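Local atomic coordinates of amidohydrolase (Brucella melitensis biovar Abortus, PDB entry 4F0L), a protein that probably acts as a metal-dependent deaminase of the amidohydrolase family, with an iron(III) ion bound in the crystal where zinc is the expected cofactor. Residues T222-T230 with W263-W274; A320-S328 with L368-I378. All blocks are in the same frame, centred on the assembly; numbering follows the deposited sequence.

Contact 1. Residues T222-T230 with W263-W274; sequences TPDELDSVT and WLLDHQDVTARW
The indole of Trp-263 meets Pro-223 and Leu-226 along its six-membered ring: CD2 of Leu-226 arrives at the edge, near the ring plane, 4.1 Å from CZ3 of Trp-263, while CG of Pro-223 comes in obliquely, 3.8 Å from CZ2 of the same ring. One face of this indole carries the imidazole of His-267, whose ND1 lies over the ring centre; the bond from ND1 to the carbonyl O of Trp-263 holds the imidazole over the indole, tilted against it. The second indole, of Trp-274, has CA of Val-270 over one face and takes CG2 of Thr-230 at an oblique angle.

Between the two rings sits Gln-268. Its chain bends about CB-CG (chi2 -69°), which lets CG lie against CD2 of Leu-226 while the amide turns to Asp-227. NE2 of Gln-268 meets OD1 of Asp-227 at 2.7 Å, nearly along the C-O axis; the bond is bent (144° at the hydrogen), with carboxylate and amide planes 51° apart.

Past helix 223-229, the carbonyl O of Thr-230 is held by Arg-273. Extended from CG to NE, Arg-273 reaches it end-on, with NH2 at 2.8 Å and NH1 at 3.0 Å from that one oxygen of Thr-230, which lies in the guanidinium plane. NE and NH2 also bond to the carbonyls of Ala-236 and Leu-233, so the same group ties down the chain that leads from the helix into strand 238-242. Thr-230 OG1 turns back to the carbonyl O of Leu-226. The arrangement joins helices 223-229 and 260-267 through side chains beside strand 238-242, to which Thr-230 and Leu-264 also reach, as expected of the outer layer of the TIM-barrel amidohydrolase fold.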
loop_
_atom_site.group_PDB
_atom_site.type_symbol
_atom_site.label_atom_id
_atom_site.label_comp_id
_atom_site.label_asym_id
_atom_site.label_seq_id
_atom_site.Cartn_x
_atom_site.Cartn_y
_atom_site.Cartn_z
ATOM N N THR B 222 -16.350 -32.815 -2.035
ATOM C CA THR B 222 -17.451 -33.382 -1.249
ATOM C C THR B 222 -16.960 -33.743 0.167
ATOM O O THR B 222 -15.756 -33.881 0.382
ATOM C CB THR B 222 -18.050 -34.680 -1.867
ATOM O OG1 THR B 222 -17.125 -35.751 -1.726
ATOM C CG2 THR B 222 -18.383 -34.525 -3.348
ATOM N N PRO B 223 -17.897 -33.921 1.125
ATOM C CA PRO B 223 -17.503 -34.367 2.472
ATOM C C PRO B 223 -16.682 -35.663 2.514
ATOM O O PRO B 223 -15.704 -35.739 3.242
ATOM C CB PRO B 223 -18.844 -34.519 3.204
ATOM C CG PRO B 223 -19.708 -33.490 2.545
ATOM C CD PRO B 223 -19.329 -33.558 1.077
ATOM N N ASP B 224 -17.046 -36.657 1.711
ATOM C CA ASP B 224 -16.289 -37.917 1.656
ATOM C C ASP B 224 -14.883 -37.708 1.110
ATOM O O ASP B 224 -13.916 -38.289 1.607
ATOM C CB ASP B 224 -17.028 -38.962 0.785
ATOM C CG ASP B 224 -18.329 -39.442 1.417
ATOM O OD1 ASP B 224 -18.585 -39.113 2.591
ATOM O OD2 ASP B 224 -19.091 -40.191 0.762
ATOM N N GLU B 225 -14.760 -36.884 0.076
ATOM C CA GLU B 225 -13.459 -36.629 -0.506
ATOM C C GLU B 225 -12.592 -35.865 0.497
ATOM O O GLU B 225 -11.398 -36.094 0.588
ATOM C CB GLU B 225 -13.584 -35.834 -1.792
ATOM C CG GLU B 225 -14.284 -36.563 -2.944
ATOM C CD GLU B 225 -14.804 -35.598 -4.009
ATOM O OE1 GLU B 225 -14.769 -34.347 -3.796
ATOM O OE2 GLU B 225 -15.273 -36.086 -5.054
ATOM N N LEU B 226 -13.211 -34.961 1.248
ATOM C CA LEU B 226 -12.511 -34.194 2.247
ATOM C C LEU B 226 -11.930 -35.106 3.312
ATOM O O LEU B 226 -10.768 -34.927 3.727
ATOM C CB LEU B 226 -13.459 -33.159 2.857
ATOM C CG LEU B 226 -12.918 -32.159 3.853
ATOM C CD1 LEU B 226 -11.842 -31.334 3.170
ATOM C CD2 LEU B 226 -14.039 -31.281 4.386
ATOM N N ASP B 227 -12.715 -36.094 3.752
ATOM C CA ASP B 227 -12.209 -37.093 4.695
ATOM C C ASP B 227 -10.977 -37.828 4.166
ATOM O O ASP B 227 -9.980 -37.934 4.873
ATOM C CB ASP B 227 -13.275 -38.137 5.057
ATOM C CG ASP B 227 -14.386 -37.577 5.920
ATOM O OD1 ASP B 227 -14.158 -36.578 6.639
ATOM O OD2 ASP B 227 -15.495 -38.156 5.882
ATOM N N SER B 228 -11.047 -38.337 2.943
ATOM C CA SER B 228 -9.923 -39.071 2.363
ATOM C C SER B 228 -8.657 -38.235 2.244
ATOM O O SER B 228 -7.589 -38.676 2.632
ATOM C CB SER B 228 -10.264 -39.567 0.979
ATOM O OG SER B 228 -11.443 -40.317 1.037
ATOM N N VAL B 229 -8.799 -37.026 1.726
ATOM C CA VAL B 229 -7.637 -36.172 1.455
ATOM C C VAL B 229 -6.934 -35.779 2.740
ATOM O O VAL B 229 -5.704 -35.826 2.813
ATOM C CB VAL B 229 -8.049 -34.938 0.622
ATOM C CG1 VAL B 229 -6.927 -33.934 0.526
ATOM C CG2 VAL B 229 -8.495 -35.397 -0.759
ATOM N N THR B 230 -7.704 -35.462 3.770
ATOM C CA THR B 230 -7.135 -34.964 5.022
ATOM C C THR B 230 -6.641 -36.096 5.959
ATOM O O THR B 230 -6.136 -35.842 7.051
ATOM C CB THR B 230 -8.129 -34.007 5.723
ATOM O OG1 THR B 230 -9.354 -34.681 5.989
ATOM C CG2 THR B 230 -8.461 -32.836 4.818
ATOM N N TRP B 263 -19.628 -25.098 9.236
ATOM C CA TRP B 263 -19.797 -26.422 8.677
ATOM C C TRP B 263 -18.524 -27.213 8.818
ATOM O O TRP B 263 -18.529 -28.367 9.294
ATOM C CB TRP B 263 -20.217 -26.301 7.237
ATOM C CG TRP B 263 -20.557 -27.630 6.677
ATOM C CD1 TRP B 263 -21.818 -28.201 6.541
ATOM C CD2 TRP B 263 -19.619 -28.639 6.203
ATOM N NE1 TRP B 263 -21.715 -29.461 6.016
ATOM C CE2 TRP B 263 -20.426 -29.782 5.801
ATOM C CE3 TRP B 263 -18.244 -28.707 6.080
ATOM C CZ2 TRP B 263 -19.860 -30.925 5.290
ATOM C CZ3 TRP B 263 -17.685 -29.873 5.573
ATOM C CH2 TRP B 263 -18.477 -30.956 5.194
ATOM N N LEU B 264 -17.400 -26.578 8.467
ATOM C CA LEU B 264 -16.117 -27.218 8.584
ATOM C C LEU B 264 -15.812 -27.634 10.046
ATOM O O LEU B 264 -15.364 -28.754 10.303
ATOM C CB LEU B 264 -15.021 -26.301 8.017
ATOM C CG LEU B 264 -13.644 -26.938 7.822
ATOM C CD1 LEU B 264 -13.736 -28.063 6.800
ATOM C CD2 LEU B 264 -12.623 -25.882 7.370
ATOM N N LEU B 265 -16.040 -26.738 11.001
ATOM C CA LEU B 265 -15.740 -27.050 12.409
ATOM C C LEU B 265 -16.620 -28.202 12.929
ATOM O O LEU B 265 -16.183 -28.984 13.765
ATOM C CB LEU B 265 -15.912 -25.819 13.293
ATOM C CG LEU B 265 -14.952 -24.659 12.998
ATOM C CD1 LEU B 265 -15.233 -23.495 13.932
ATOM C CD2 LEU B 265 -13.512 -25.157 13.117
ATOM N N ASP B 266 -17.840 -28.306 12.407
ATOM C CA ASP B 266 -18.764 -29.374 12.813
ATOM C C ASP B 266 -18.462 -30.726 12.173
ATOM O O ASP B 266 -18.833 -31.762 12.747
ATOM C CB ASP B 266 -20.217 -29.025 12.462
ATOM C CG ASP B 266 -20.798 -27.923 13.338
ATOM O OD1 ASP B 266 -20.148 -27.513 14.323
ATOM O OD2 ASP B 266 -21.926 -27.480 13.056
ATOM N N HIS B 267 -17.808 -30.743 11.013
ATOM C CA HIS B 267 -17.601 -32.005 10.282
ATOM C C HIS B 267 -16.186 -32.496 10.230
ATOM O O HIS B 267 -15.933 -33.590 9.734
ATOM C CB HIS B 267 -18.130 -31.883 8.863
ATOM C CG HIS B 267 -19.623 -31.813 8.794
ATOM N ND1 HIS B 267 -20.297 -30.658 8.921
ATOM C CD2 HIS B 267 -20.575 -32.812 8.638
ATOM C CE1 HIS B 267 -21.613 -30.900 8.827
ATOM N NE2 HIS B 267 -21.783 -32.219 8.663
ATOM N N GLN B 268 -15.234 -31.691 10.685
ATOM C CA GLN B 268 -13.844 -32.117 10.730
ATOM C C GLN B 268 -13.299 -31.785 12.108
ATOM O O GLN B 268 -13.766 -30.861 12.777
ATOM C CB GLN B 268 -13.034 -31.413 9.642
ATOM C CG GLN B 268 -13.370 -31.846 8.226
ATOM C CD GLN B 268 -12.929 -33.276 7.925
ATOM O OE1 GLN B 268 -11.908 -33.752 8.434
ATOM N NE2 GLN B 268 -13.708 -33.975 7.108
ATOM N N ASP B 269 -12.314 -32.563 12.536
ATOM C CA ASP B 269 -11.571 -32.282 13.767
ATOM C C ASP B 269 -10.544 -31.161 13.518
ATOM O O ASP B 269 -9.357 -31.435 13.291
ATOM C CB ASP B 269 -10.863 -33.571 14.218
ATOM C CG ASP B 269 -10.234 -33.447 15.593
ATOM O OD1 ASP B 269 -10.648 -32.560 16.375
ATOM O OD2 ASP B 269 -9.318 -34.247 15.891
ATOM N N VAL B 270 -10.990 -29.908 13.536
ATOM C CA VAL B 270 -10.123 -28.775 13.141
ATOM C C VAL B 270 -9.179 -28.450 14.291
ATOM O O VAL B 270 -9.611 -28.336 15.417
ATOM C CB VAL B 270 -10.954 -27.544 12.728
ATOM C CG1 VAL B 270 -10.069 -26.340 12.364
ATOM C CG2 VAL B 270 -11.848 -27.892 11.541
ATOM N N THR B 271 -7.887 -28.349 14.006
ATOM C CA THR B 271 -6.854 -28.020 15.013
ATOM C C THR B 271 -5.829 -27.044 14.381
ATOM O O THR B 271 -6.053 -26.562 13.295
ATOM C CB THR B 271 -6.110 -29.281 15.480
ATOM O OG1 THR B 271 -5.424 -29.831 14.360
ATOM C CG2 THR B 271 -7.029 -30.333 16.047
ATOM N N ALA B 272 -4.713 -26.789 15.070
ATOM C CA ALA B 272 -3.594 -26.001 14.560
ATOM C C ALA B 272 -2.947 -26.626 13.313
ATOM O O ALA B 272 -2.121 -25.999 12.651
ATOM C CB ALA B 272 -2.546 -25.786 15.672
ATOM N N ARG B 273 -3.326 -27.865 12.996
ATOM C CA ARG B 273 -2.897 -28.521 11.759
ATOM C C ARG B 273 -3.521 -27.806 10.542
ATOM O O ARG B 273 -3.004 -27.896 9.421
ATOM C CB ARG B 273 -3.333 -29.995 11.833
ATOM C CG ARG B 273 -2.995 -30.876 10.668
ATOM C CD ARG B 273 -3.789 -32.191 10.732
ATOM N NE ARG B 273 -3.518 -32.923 9.504
ATOM C CZ ARG B 273 -4.360 -33.704 8.854
ATOM N NH1 ARG B 273 -5.572 -33.933 9.314
ATOM N NH2 ARG B 273 -3.958 -34.258 7.712
ATOM N N TRP B 274 -4.655 -27.142 10.783
ATOM C CA TRP B 274 -5.448 -26.533 9.735
ATOM C C TRP B 274 -5.144 -25.074 9.608
ATOM O O TRP B 274 -4.936 -24.395 10.627
ATOM C CB TRP B 274 -6.934 -26.698 10.007
ATOM C CG TRP B 274 -7.435 -28.122 9.874
ATOM C CD1 TRP B 274 -7.123 -29.241 10.665
ATOM C CD2 TRP B 274 -8.364 -28.626 8.871
ATOM N NE1 TRP B 274 -7.781 -30.359 10.213
ATOM C CE2 TRP B 274 -8.548 -30.064 9.158
ATOM C CE3 TRP B 274 -9.044 -28.057 7.805
ATOM C CZ2 TRP B 274 -9.370 -30.870 8.379
ATOM C CZ3 TRP B 274 -9.870 -28.883 7.019
ATOM C CH2 TRP B 274 -10.038 -30.250 7.312
#

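Contact 2. Residues A320-S328 with L368-I378; sequences AGGKFGIGS and LFDGAVLGGNI
Phe-324 and Gly-375 bring strand 323-326 and helix 364-379 together at close to a right angle (91°), a helix laid across a strand of the amidohydrolase TIM barrel. The tight part is built on glycines: Gly-325, Gly-375 and Gly-376 let the two backbones come together, with CA of Gly-325 4.2 Å from CA of Gly-376. The carbonyl O of Phe-324 points into the helix, where CA of Gly-375 makes a CH···O contact at 3.1 Å; CA of Ala-372 makes a longer one to that oxygen.

The phenylalanine ring also lies on this helix, although its CB starts out pointing away from it. With CG set between the backbone N and the carbonyl carbon (chi1 80°), the ring folds back so that one face covers CA of Ala-372 and the carbonyl O of Gly-371. Its CE2 is 3.6 Å from CB of Ala-372, and CZ reaches CD2 of Leu-368. Leu-343 of helix 336-351 touches both Phe-324 and Leu-368. Ile-326 adds a lighter touch, CG1 to CB of Ala-372; its side chain lies about 8 Å from that of His-65, an iron ligand.

Toward the solvent the packing is slacker. Lys-323 runs its methylene chain past the exposed Leu-374 and across Ile-378, with CD 3.7 Å from CD1 of Ile-378 and CE 3.8 Å from CD2 of Leu-374; extended through chi2 and chi3, the chain bends at its last torsion (chi4 79°).

No direct hydrogen bond joins the segments, and two waters bridge them instead. One accepts from Phe-324 N and donates to Gly-371 O; the other takes the N-H of Ile-326 at 3.0 Å from Ile-326 N and donates to Ala-372 O at 2.8 Å.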
loop_
_atom_site.group_PDB
_atom_site.type_symbol
_atom_site.label_atom_id
_atom_site.label_comp_id
_atom_site.label_asym_id
_atom_site.label_seq_id
_atom_site.Cartn_x
_atom_site.Cartn_y
_atom_site.Cartn_z
ATOM N N ALA B 320 -9.879 -13.819 21.046
ATOM C CA ALA B 320 -10.183 -15.201 21.396
ATOM C C ALA B 320 -8.941 -16.119 21.360
ATOM O O ALA B 320 -9.064 -17.345 21.486
ATOM C CB ALA B 320 -11.272 -15.731 20.494
ATOM N N GLY B 321 -7.756 -15.528 21.211
ATOM C CA GLY B 321 -6.496 -16.280 21.109
ATOM C C GLY B 321 -6.197 -16.823 19.721
ATOM O O GLY B 321 -5.377 -17.726 19.569
ATOM N N GLY B 322 -6.883 -16.325 18.702
ATOM C CA GLY B 322 -6.658 -16.827 17.358
ATOM C C GLY B 322 -5.312 -16.383 16.842
ATOM O O GLY B 322 -4.828 -15.328 17.209
ATOM N N LYS B 323 -4.695 -17.206 16.006
ATOM C CA LYS B 323 -3.422 -16.888 15.405
ATOM C C LYS B 323 -3.573 -16.816 13.883
ATOM O O LYS B 323 -4.424 -17.502 13.301
ATOM C CB LYS B 323 -2.402 -17.956 15.783
ATOM C CG LYS B 323 -1.944 -17.937 17.241
ATOM C CD LYS B 323 -1.085 -19.179 17.513
ATOM C CE LYS B 323 -0.469 -19.169 18.906
ATOM N NZ LYS B 323 -1.440 -19.566 19.929
ATOM N N PHE B 324 -2.721 -16.020 13.244
ATOM C CA PHE B 324 -2.817 -15.766 11.792
ATOM C C PHE B 324 -1.448 -15.689 11.129
ATOM O O PHE B 324 -0.428 -15.498 11.808
ATOM C CB PHE B 324 -3.578 -14.454 11.536
ATOM C CG PHE B 324 -2.727 -13.216 11.709
ATOM C CD1 PHE B 324 -2.487 -12.695 12.952
ATOM C CD2 PHE B 324 -2.152 -12.594 10.591
ATOM C CE1 PHE B 324 -1.683 -11.570 13.117
ATOM C CE2 PHE B 324 -1.338 -11.467 10.739
ATOM C CZ PHE B 324 -1.095 -10.965 12.026
ATOM N N GLY B 325 -1.447 -15.855 9.807
ATOM C CA GLY B 325 -0.339 -15.500 8.946
ATOM C C GLY B 325 -0.814 -14.760 7.694
ATOM O O GLY B 325 -2.027 -14.562 7.470
ATOM N N ILE B 326 0.139 -14.357 6.869
ATOM C CA ILE B 326 -0.155 -13.641 5.644
ATOM C C ILE B 326 0.360 -14.363 4.422
ATOM O O ILE B 326 1.426 -15.008 4.451
ATOM C CB ILE B 326 0.417 -12.203 5.633
ATOM C CG1 ILE B 326 1.921 -12.202 5.978
ATOM C CG2 ILE B 326 -0.398 -11.317 6.585
ATOM C CD1 ILE B 326 2.612 -10.857 5.761
ATOM N N GLY B 327 -0.427 -14.252 3.352
ATOM C CA GLY B 327 -0.068 -14.787 2.065
ATOM C C GLY B 327 -0.346 -13.834 0.920
ATOM O O GLY B 327 -1.383 -13.173 0.882
ATOM N N SER B 328 0.569 -13.806 -0.042
ATOM C CA SER B 328 0.427 -12.931 -1.213
ATOM C C SER B 328 -0.655 -13.419 -2.194
ATOM O O SER B 328 -1.169 -12.641 -2.988
ATOM C CB SER B 328 1.760 -12.832 -1.923
ATOM O OG SER B 328 2.718 -12.184 -1.111
ATOM N N LEU B 368 1.511 -6.980 14.786
ATOM C CA LEU B 368 1.201 -7.609 13.524
ATOM C C LEU B 368 2.369 -8.450 13.030
ATOM O O LEU B 368 2.170 -9.565 12.543
ATOM C CB LEU B 368 0.837 -6.552 12.493
ATOM C CG LEU B 368 -0.574 -5.996 12.693
ATOM C CD1 LEU B 368 -0.836 -4.996 11.596
ATOM C CD2 LEU B 368 -1.650 -7.089 12.708
ATOM N N PHE B 369 3.569 -7.918 13.159
ATOM C CA PHE B 369 4.741 -8.612 12.691
ATOM C C PHE B 369 4.963 -9.873 13.507
ATOM O O PHE B 369 5.133 -10.940 12.922
ATOM C CB PHE B 369 5.999 -7.760 12.743
ATOM C CG PHE B 369 7.192 -8.462 12.186
ATOM C CD1 PHE B 369 7.414 -8.501 10.826
ATOM C CD2 PHE B 369 8.070 -9.156 13.029
ATOM C CE1 PHE B 369 8.524 -9.171 10.298
ATOM C CE2 PHE B 369 9.152 -9.836 12.504
ATOM C CZ PHE B 369 9.384 -9.835 11.138
ATOM N N ASP B 370 4.921 -9.778 14.835
ATOM C CA ASP B 370 5.115 -10.953 15.669
ATOM C C ASP B 370 4.045 -11.983 15.353
ATOM O O ASP B 370 4.314 -13.174 15.258
ATOM C CB ASP B 370 5.002 -10.623 17.167
ATOM C CG ASP B 370 6.252 -10.027 17.757
ATOM O OD1 ASP B 370 7.371 -10.113 17.175
ATOM O OD2 ASP B 370 6.119 -9.515 18.873
ATOM N N GLY B 371 2.807 -11.530 15.287
ATOM C CA GLY B 371 1.670 -12.442 15.075
ATOM C C GLY B 371 1.792 -13.204 13.765
ATOM O O GLY B 371 1.593 -14.425 13.716
ATOM N N ALA B 372 2.162 -12.487 12.702
ATOM C CA ALA B 372 2.187 -13.085 11.381
ATOM C C ALA B 372 3.329 -14.069 11.226
ATOM O O ALA B 372 3.173 -15.106 10.532
ATOM C CB ALA B 372 2.229 -12.010 10.294
ATOM N N VAL B 373 4.475 -13.779 11.851
ATOM C CA VAL B 373 5.574 -14.768 11.898
ATOM C C VAL B 373 5.153 -16.046 12.640
ATOM O O VAL B 373 5.435 -17.151 12.163
ATOM C CB VAL B 373 6.842 -14.199 12.579
ATOM C CG1 VAL B 373 7.854 -15.316 12.861
ATOM C CG2 VAL B 373 7.465 -13.080 11.691
ATOM N N LEU B 374 4.557 -15.875 13.830
ATOM C CA LEU B 374 4.144 -16.979 14.696
ATOM C C LEU B 374 3.101 -17.879 14.032
ATOM O O LEU B 374 3.300 -19.105 13.923
ATOM C CB LEU B 374 3.603 -16.445 16.040
ATOM C CG LEU B 374 3.092 -17.441 17.080
ATOM C CD1 LEU B 374 4.210 -18.300 17.641
ATOM C CD2 LEU B 374 2.353 -16.708 18.203
ATOM N N GLY B 375 2.006 -17.297 13.581
ATOM C CA GLY B 375 0.919 -18.086 12.970
ATOM C C GLY B 375 1.335 -18.636 11.625
ATOM O O GLY B 375 1.013 -19.755 11.265
ATOM N N GLY B 376 2.113 -17.856 10.898
ATOM C CA GLY B 376 2.646 -18.319 9.640
ATOM C C GLY B 376 3.459 -19.590 9.747
ATOM O O GLY B 376 3.247 -20.532 9.012
ATOM N N ASN B 377 4.402 -19.619 10.672
ATOM C CA ASN B 377 5.226 -20.833 10.834
ATOM C C ASN B 377 4.403 -22.050 11.281
ATOM O O ASN B 377 4.669 -23.146 10.842
ATOM C CB ASN B 377 6.420 -20.563 11.736
ATOM C CG ASN B 377 7.544 -19.912 10.976
ATOM O OD1 ASN B 377 7.648 -20.085 9.753
ATOM N ND2 ASN B 377 8.392 -19.125 11.678
ATOM N N ILE B 378 3.384 -21.839 12.121
ATOM C CA ILE B 378 2.495 -22.938 12.515
ATOM C C ILE B 378 1.736 -23.489 11.286
ATOM O O ILE B 378 1.732 -24.688 11.057
ATOM C CB ILE B 378 1.521 -22.520 13.654
ATOM C CG1 ILE B 378 2.290 -22.225 14.974
ATOM C CG2 ILE B 378 0.411 -23.568 13.830
ATOM C CD1 ILE B 378 1.502 -21.398 16.000
HETATM O O HOH W 1 -0.730 -15.057 15.122
HETATM O O HOH W 2 2.724 -15.538 7.773
#

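How the contacts relate
From the N terminus, the chain reaches contact 1 first: helix 223-229 leads into strand 238-242 and helices 246-256 and 260-267, and 263-274 returns to close that loop. Contact 2 opens only later, at strand 323-326, and closes through helix 364-379 after helix 336-351, so the two loops follow in series and neither nest nor cross. Strands 238-242, 274-276, 296-299 and 323-326 lie side by side in one parallel sheet, with contact 1 at its first two strands and contact 2 at its last. The centres are 21 Å apart, yet the contacts meet where Ala-272 O packs 3.7 Å from CG2 of Ile-378.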